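Local coordinates for protein putative glucosidase lplD, ALPHA-GALACTURONIDASE (Bacillus subtilis, PDB 3FEF) that hydrolyses alpha-1,4-linked galacturonic acid residues, such as those of di-galacturonate, as a family 4 glycosidase that uses NAD(+) and manganese, at residues T184-I189 and A229-S234; T211-S214 and L220-I223; E181-T184 and E190-R193. One frame throughout, in Å; residues are numbered along the deposited sequence.

All three interactions lie around the C-terminal end of helix 171-187 and the helix 220-231 beside it, away from the magnesium ion bound by Cys169 and His206. Interaction 1 joins the ends of the two helices. Interaction 3 folds the loop after helix 171-187 back on its last turns and shares Thr184 with interaction 1; their centres are about 12 Å apart. Interaction 2 sets the start of helix 220-231 on strand 207-215, with its centre about 14 Å from each of the others. Ile223 connects the three: its CD1 lies 3.6 Å from Leu187 CD1, and its CG2 lies 3.7 Å from SE of Met182, a selenomethionine.

Interaction 1. Residues T184-I189 and A229-S234; sequences TERLGI and AHYGES
The Tyr231 ring has the carboxylate of Glu185 at its hydroxyl edge, with Glu185 OE2 in the ring plane. One face of the ring carries ND1 of the neighbouring His230, 3.6 Å above the plane of Tyr231 and shifted toward the rim. Tyr231 CE2 lies in plane at the His230 edge. Arg186 comes in obliquely, its NH1 4.3 Å from Tyr231 CE2. The Tyr231 ring and the Glu185 carboxylate stand nearly upright to each other, with planes 80° apart. The two side chains come from opposite directions and meet through the phenol hydroxyl.

Tyr231 OH donates to Glu185 OE2 at 2.8 Å. It approaches on the syn side, 33° out of the carboxylate plane. The same oxygen takes a second bond, since Arg186 NH1 lies 3.2 Å from Glu185 OE2 in a bent salt bridge. The phenol and the guanidinium reach this oxygen from opposite faces of the carboxylate. Two donors therefore grip one atom, and the nearby positive charge would be expected to keep Glu185 ionised. Glu185 CG is anti to the backbone N (chi1 -164°), and a bend further along the chain completes the reach to the tyrosine. The other oxygen, OE1, has a weak hydrogen bond to the hydroxyl of Tyr236. Its ring also meets Tyr231 edge-to-face, so Tyr236 touches both Glu185 and Tyr231.

The contact is small and lies at the surface. Helix 171-187 ends here, and the chain turns off at Gly188, which has positive phi. Glu185 and Arg186 of helix 171-187 face Tyr231 near the C-terminal end of helix 220-231. One turn back on that helix, Phe227 packs against Glu185, Arg186 and Tyr231, while Ile223 takes Arg186 and Leu187. The polar bonds thus lie beside an apolar seam between helices 171-187 and 220-231.

Interaction 2. Residues T211-S214 and L220-I223; sequences TKAS and LLPI
Leu220, Leu221 and Ala213 bury most of the surface where a beta hairpin passes into a helix. Strand 207-215 pairs antiparallel with the short strand 218-219, and helix 220-231 follows directly. This lies in the C-terminal domain of the family 4 hydrolase.

Leu220 joins strand and helix with both backbone and side chain. Its N donates to Ala213 O at 2.9 Å, and the bond is almost straight at the hydrogen (176°). The donor sits above the carbonyl plane rather than in it. Leu220 CG is anti to its own carbonyl carbon (chi1 -58°), and this lays the isobutyl group over the strand backbone. CG lies 3.7 Å from Ser214 CA, and CD1 covers the Ser214 carbonyl group. Beyond the strand, Leu220 also packs on Val183 of helix 171-187 and on Ile197. With an alanine here, the contact of the two CB atoms would remain, but the backbone of Ser214 and the side chain of Val183 would probably lose the apolar cover that Leu220 gives them.

Ala213 points into the angle between strand and helix. Its CB touches Leu220 CB at 4.0 Å, and Val199 of the adjoining strand packs on it too. The methyl thus meets both leucines at once.

Leu221 reaches back along the strand toward its beginning, while its N is bonded to Asp219 OD1. Both its methyls, CD1 and CD2, lie 4.0 Å from Thr211 O. CD1 makes the closer contacts: it sits 3.7 Å from Ala213 N, 3.8 Å from Lys212 CA and 3.9 Å from Ala213 CB.

Interaction 3. Residues E181-T184 and E190-R193; sequences EMVT and EVPR
Glu190 and Val191 fold back on Thr184 and Val183, in a loop that doubles back along the helix it has just left. The helix is 171-187, and the loop leads on to strand 197-202.

Glu190 comes first. Its CB points away from the helix, but the chain bends at chi2 (-63°) and brings the carboxylate round. OE2 then lies 4.1 Å from the methyl CG2 of Thr184, a loose contact. OE1 accepts a weak bond from a water at 3.2 Å.

Val191 follows and does most of the work. Its N donates to the same water at 2.9 Å, the shortest of the three bonds. Thr184 OG1 has a weak bond to this water, at 3.4 Å; its main partner is Ile189 O. The water links residues 181-184 and 190-193, between which there is no direct hydrogen bond. Next to the water the contact is apolar. Val191 CG1 is anti to the backbone N (chi1 169°), which leaves CG2 as the branch facing the helix. CG2 meets Val183 CG1 at 3.7 Å, and the two side chains cross at about a right angle. Val183 is buried, packed also by Ile189 and by Leu220 of helix 220-231. On the strand side, Tyr215 packs on Val191.

Pro192 carries the chain on and also lies against Tyr215, so the loop rests between the helix and strand 207-215. Arg193 then turns from the helix altogether: its NH2 forms a salt bridge with Asp196 OD1, just ahead of strand 197-202.

Interaction 1. Residues T184-I189 and A229-S234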
loop_
_atom_site.group_PDB
_atom_site.type_symbol
_atom_site.label_atom_id
_atom_site.label_comp_id
_atom_site.label_asym_id
_atom_site.label_seq_id
_atom_site.Cartn_x
_atom_site.Cartn_y
_atom_site.Cartn_z
ATOM N N THR A 184 30.514 25.499 16.238
ATOM C CA THR A 184 31.623 26.224 16.825
ATOM C C THR A 184 31.787 27.613 16.202
ATOM O O THR A 184 31.888 28.611 16.906
ATOM C CB THR A 184 32.938 25.473 16.640
ATOM O OG1 THR A 184 32.830 24.184 17.243
ATOM C CG2 THR A 184 34.084 26.242 17.301
ATOM N N GLU A 185 31.806 27.682 14.880
ATOM C CA GLU A 185 32.004 28.970 14.239
ATOM C C GLU A 185 30.837 29.941 14.374
ATOM O O GLU A 185 31.050 31.141 14.409
ATOM C CB GLU A 185 32.363 28.821 12.773
ATOM C CG GLU A 185 32.948 30.101 12.229
ATOM C CD GLU A 185 32.492 30.389 10.834
ATOM O OE1 GLU A 185 32.955 29.683 9.911
ATOM O OE2 GLU A 185 31.677 31.329 10.661
ATOM N N ARG A 186 29.609 29.439 14.438
ATOM C CA ARG A 186 28.458 30.320 14.476
ATOM C C ARG A 186 28.080 30.630 15.917
ATOM O O ARG A 186 27.516 31.680 16.203
ATOM C CB ARG A 186 27.246 29.702 13.756
ATOM C CG ARG A 186 27.487 29.158 12.338
ATOM C CD ARG A 186 27.964 30.234 11.358
ATOM N NE ARG A 186 27.209 31.480 11.494
ATOM C CZ ARG A 186 27.643 32.661 11.070
ATOM N NH1 ARG A 186 28.829 32.763 10.481
ATOM N NH2 ARG A 186 26.893 33.743 11.237
ATOM N N LEU A 187 28.381 29.714 16.824
ATOM C CA LEU A 187 27.884 29.831 18.187
ATOM C C LEU A 187 29.009 29.964 19.189
ATOM O O LEU A 187 28.790 30.388 20.320
ATOM C CB LEU A 187 27.009 28.626 18.550
ATOM C CG LEU A 187 25.903 28.290 17.544
ATOM C CD1 LEU A 187 25.030 27.117 18.021
ATOM C CD2 LEU A 187 25.051 29.526 17.241
ATOM N N GLY A 188 30.213 29.601 18.782
ATOM C CA GLY A 188 31.369 29.720 19.665
ATOM C C GLY A 188 31.541 28.575 20.647
ATOM O O GLY A 188 32.482 28.567 21.438
ATOM N N ILE A 189 30.652 27.590 20.603
ATOM C CA ILE A 189 30.764 26.463 21.533
ATOM C C ILE A 189 31.332 25.191 20.908
ATOM O O ILE A 189 31.104 24.900 19.735
ATOM C CB ILE A 189 29.428 26.162 22.219
ATOM C CG1 ILE A 189 28.434 25.545 21.237
ATOM C CG2 ILE A 189 28.854 27.437 22.824
ATOM C CD1 ILE A 189 27.010 25.521 21.772
ATOM N N ALA A 229 24.039 31.281 3.605
ATOM C CA ALA A 229 23.926 32.603 3.003
ATOM C C ALA A 229 25.268 33.300 3.084
ATOM O O ALA A 229 25.655 34.025 2.180
ATOM C CB ALA A 229 22.866 33.430 3.691
ATOM N N HIS A 230 25.993 33.065 4.167
ATOM C CA HIS A 230 27.259 33.726 4.327
ATOM C C HIS A 230 28.391 33.155 3.470
ATOM O O HIS A 230 29.222 33.906 2.972
ATOM C CB HIS A 230 27.669 33.775 5.800
ATOM C CG HIS A 230 28.628 34.878 6.102
ATOM N ND1 HIS A 230 29.952 34.650 6.417
ATOM C CD2 HIS A 230 28.468 36.223 6.089
ATOM C CE1 HIS A 230 30.563 35.808 6.604
ATOM N NE2 HIS A 230 29.685 36.778 6.411
ATOM N N TYR A 231 28.434 31.841 3.285
ATOM C CA TYR A 231 29.553 31.223 2.563
ATOM C C TYR A 231 29.174 30.599 1.235
ATOM O O TYR A 231 29.967 29.876 0.634
ATOM C CB TYR A 231 30.225 30.163 3.436
ATOM C CG TYR A 231 30.832 30.713 4.699
ATOM C CD1 TYR A 231 32.026 31.425 4.660
ATOM C CD2 TYR A 231 30.218 30.519 5.931
ATOM C CE1 TYR A 231 32.600 31.931 5.816
ATOM C CE2 TYR A 231 30.776 31.024 7.092
ATOM C CZ TYR A 231 31.970 31.733 7.024
ATOM O OH TYR A 231 32.545 32.232 8.167
ATOM N N GLY A 232 27.955 30.860 0.794
ATOM C CA GLY A 232 27.447 30.329 -0.466
ATOM C C GLY A 232 28.331 30.634 -1.659
ATOM O O GLY A 232 28.588 29.754 -2.488
ATOM N N GLU A 233 28.797 31.878 -1.750
ATOM C CA GLU A 233 29.660 32.311 -2.850
ATOM C C GLU A 233 31.086 31.827 -2.651
ATOM O O GLU A 233 31.657 31.173 -3.517
ATOM C CB GLU A 233 29.654 33.837 -2.968
ATOM C CG GLU A 233 28.258 34.425 -3.047
ATOM C CD GLU A 233 27.580 34.113 -4.366
ATOM O OE1 GLU A 233 28.246 34.243 -5.420
ATOM O OE2 GLU A 233 26.387 33.735 -4.352
ATOM N N SER A 234 31.656 32.132 -1.491
ATOM C CA SER A 234 33.074 31.841 -1.269
ATOM C C SER A 234 33.329 30.373 -0.948
ATOM O O SER A 234 34.444 29.891 -1.102
ATOM C CB SER A 234 33.604 32.693 -0.122
ATOM O OG SER A 234 32.923 32.355 1.076
#

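Interaction 2. Residues T211-S214 and L220-I223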
loop_
_atom_site.group_PDB
_atom_site.type_symbol
_atom_site.label_atom_id
_atom_site.label_comp_id
_atom_site.label_asym_id
_atom_site.label_seq_id
_atom_site.Cartn_x
_atom_site.Cartn_y
_atom_site.Cartn_z
ATOM N N THR A 211 16.859 16.484 6.974
ATOM C CA THR A 211 15.685 17.340 7.041
ATOM C C THR A 211 15.471 17.888 8.464
ATOM O O THR A 211 14.693 18.814 8.668
ATOM C CB THR A 211 14.447 16.550 6.606
ATOM O OG1 THR A 211 14.324 15.393 7.440
ATOM C CG2 THR A 211 14.607 16.082 5.185
ATOM N N LYS A 212 16.154 17.300 9.443
ATOM C CA LYS A 212 16.126 17.801 10.811
ATOM C C LYS A 212 17.478 17.486 11.415
ATOM O O LYS A 212 18.075 16.450 11.107
ATOM C CB LYS A 212 15.054 17.107 11.662
ATOM C CG LYS A 212 13.654 17.070 11.086
ATOM C CD LYS A 212 12.877 15.915 11.739
ATOM C CE LYS A 212 11.442 15.827 11.237
ATOM N NZ LYS A 212 10.859 14.453 11.421
ATOM N N ALA A 213 17.951 18.378 12.274
ATOM C CA ALA A 213 19.258 18.254 12.870
ATOM C C ALA A 213 19.345 19.095 14.136
ATOM O O ALA A 213 18.768 20.186 14.235
ATOM C CB ALA A 213 20.321 18.685 11.872
ATOM N N SER A 214 20.055 18.581 15.119
ATOM C CA SER A 214 20.184 19.298 16.355
ATOM C C SER A 214 21.505 18.993 17.019
ATOM O O SER A 214 22.113 17.913 16.797
ATOM C CB SER A 214 19.043 18.937 17.298
ATOM O OG SER A 214 19.060 17.550 17.603
ATOM N N LEU A 220 19.644 22.954 14.246
ATOM C CA LEU A 220 20.747 23.320 13.369
ATOM C C LEU A 220 20.287 23.825 12.013
ATOM O O LEU A 220 21.080 24.419 11.284
ATOM C CB LEU A 220 21.758 22.170 13.197
ATOM C CG LEU A 220 22.379 21.663 14.506
ATOM C CD1 LEU A 220 23.443 20.599 14.250
ATOM C CD2 LEU A 220 22.960 22.800 15.293
ATOM N N LEU A 221 19.023 23.601 11.656
ATOM C CA LEU A 221 18.616 23.952 10.289
ATOM C C LEU A 221 18.607 25.445 9.989
ATOM O O LEU A 221 19.072 25.849 8.925
ATOM C CB LEU A 221 17.300 23.279 9.837
ATOM C CG LEU A 221 17.744 22.182 8.859
ATOM C CD1 LEU A 221 17.963 20.840 9.577
ATOM C CD2 LEU A 221 16.812 22.043 7.667
ATOM N N PRO A 222 18.074 26.262 10.919
ATOM C CA PRO A 222 18.118 27.721 10.777
ATOM C C PRO A 222 19.544 28.246 10.737
ATOM O O PRO A 222 19.829 29.191 10.019
ATOM C CB PRO A 222 17.400 28.216 12.044
ATOM C CG PRO A 222 16.423 27.112 12.343
ATOM C CD PRO A 222 17.190 25.847 12.021
ATOM N N ILE A 223 20.429 27.624 11.507
ATOM C CA ILE A 223 21.834 28.001 11.528
ATOM C C ILE A 223 22.534 27.660 10.224
ATOM O O ILE A 223 23.356 28.428 9.737
ATOM C CB ILE A 223 22.587 27.307 12.682
ATOM C CG1 ILE A 223 22.040 27.797 14.025
ATOM C CG2 ILE A 223 24.070 27.586 12.591
ATOM C CD1 ILE A 223 22.778 27.212 15.222
#

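Interaction 3. Residues E181-T184 and E190-R193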
loop_
_atom_site.group_PDB
_atom_site.type_symbol
_atom_site.label_atom_id
_atom_site.label_comp_id
_atom_site.label_asym_id
_atom_site.label_seq_id
_atom_site.Cartn_x
_atom_site.Cartn_y
_atom_site.Cartn_z
ATOM N N GLU A 181 31.485 21.846 13.071
ATOM C CA GLU A 181 32.342 23.017 12.929
ATOM C C GLU A 181 31.548 24.312 12.758
ATOM O O GLU A 181 31.987 25.385 13.205
ATOM C CB GLU A 181 33.361 22.827 11.807
ATOM C CG GLU A 181 34.363 21.714 12.128
ATOM C CD GLU A 181 35.526 21.665 11.177
ATOM O OE1 GLU A 181 35.722 22.626 10.404
ATOM O OE2 GLU A 181 36.248 20.649 11.198
HETATM N N MSE A 182 30.373 24.204 12.142
HETATM C CA MSE A 182 29.496 25.352 11.975
HETATM C C MSE A 182 28.973 25.824 13.328
HETATM O O MSE A 182 28.904 27.019 13.585
HETATM C CB MSE A 182 28.339 25.008 11.032
HETATM C CG MSE A 182 27.146 25.929 11.136
HETATM SE SE MSE A 182 25.535 25.134 10.289
HETATM C CE MSE A 182 24.991 23.978 11.777
ATOM N N VAL A 183 28.602 24.875 14.180
ATOM C CA VAL A 183 28.201 25.156 15.555
ATOM C C VAL A 183 29.272 25.958 16.310
ATOM O O VAL A 183 28.969 26.960 16.955
ATOM C CB VAL A 183 27.943 23.853 16.326
ATOM C CG1 VAL A 183 27.774 24.128 17.818
ATOM C CG2 VAL A 183 26.710 23.103 15.741
ATOM N N THR A 184 30.514 25.499 16.238
ATOM C CA THR A 184 31.623 26.224 16.825
ATOM C C THR A 184 31.787 27.613 16.202
ATOM O O THR A 184 31.888 28.611 16.906
ATOM C CB THR A 184 32.938 25.473 16.640
ATOM O OG1 THR A 184 32.830 24.184 17.243
ATOM C CG2 THR A 184 34.084 26.242 17.301
ATOM N N GLU A 190 32.084 24.445 21.708
ATOM C CA GLU A 190 32.673 23.180 21.280
ATOM C C GLU A 190 31.626 22.104 21.027
ATOM O O GLU A 190 30.566 22.091 21.635
ATOM C CB GLU A 190 33.633 22.673 22.350
ATOM C CG GLU A 190 34.759 23.625 22.626
ATOM C CD GLU A 190 35.632 23.819 21.417
ATOM O OE1 GLU A 190 36.296 22.844 21.004
ATOM O OE2 GLU A 190 35.658 24.943 20.878
ATOM N N VAL A 191 31.934 21.195 20.118
ATOM C CA VAL A 191 31.164 19.967 19.986
ATOM C C VAL A 191 32.192 18.878 20.136
ATOM O O VAL A 191 33.154 18.849 19.385
ATOM C CB VAL A 191 30.474 19.852 18.625
ATOM C CG1 VAL A 191 29.909 18.452 18.443
ATOM C CG2 VAL A 191 29.366 20.888 18.508
ATOM N N PRO A 192 32.012 18.001 21.140
ATOM C CA PRO A 192 33.003 16.977 21.482
ATOM C C PRO A 192 33.084 15.836 20.455
ATOM O O PRO A 192 34.161 15.290 20.224
ATOM C CB PRO A 192 32.512 16.442 22.842
ATOM C CG PRO A 192 31.242 17.205 23.182
ATOM C CD PRO A 192 30.776 17.871 21.933
ATOM N N ARG A 193 31.957 15.484 19.844
ATOM C CA ARG A 193 31.924 14.383 18.881
ATOM C C ARG A 193 30.927 14.664 17.773
ATOM O O ARG A 193 29.845 15.206 18.026
ATOM C CB ARG A 193 31.526 13.084 19.582
ATOM C CG ARG A 193 32.661 12.369 20.285
ATOM C CD ARG A 193 32.152 11.605 21.503
ATOM N NE ARG A 193 30.700 11.699 21.668
ATOM C CZ ARG A 193 29.850 10.692 21.496
ATOM N NH1 ARG A 193 30.288 9.495 21.137
ATOM N NH2 ARG A 193 28.551 10.882 21.683
HETATM O O HOH W 1 34.406 21.547 18.711
#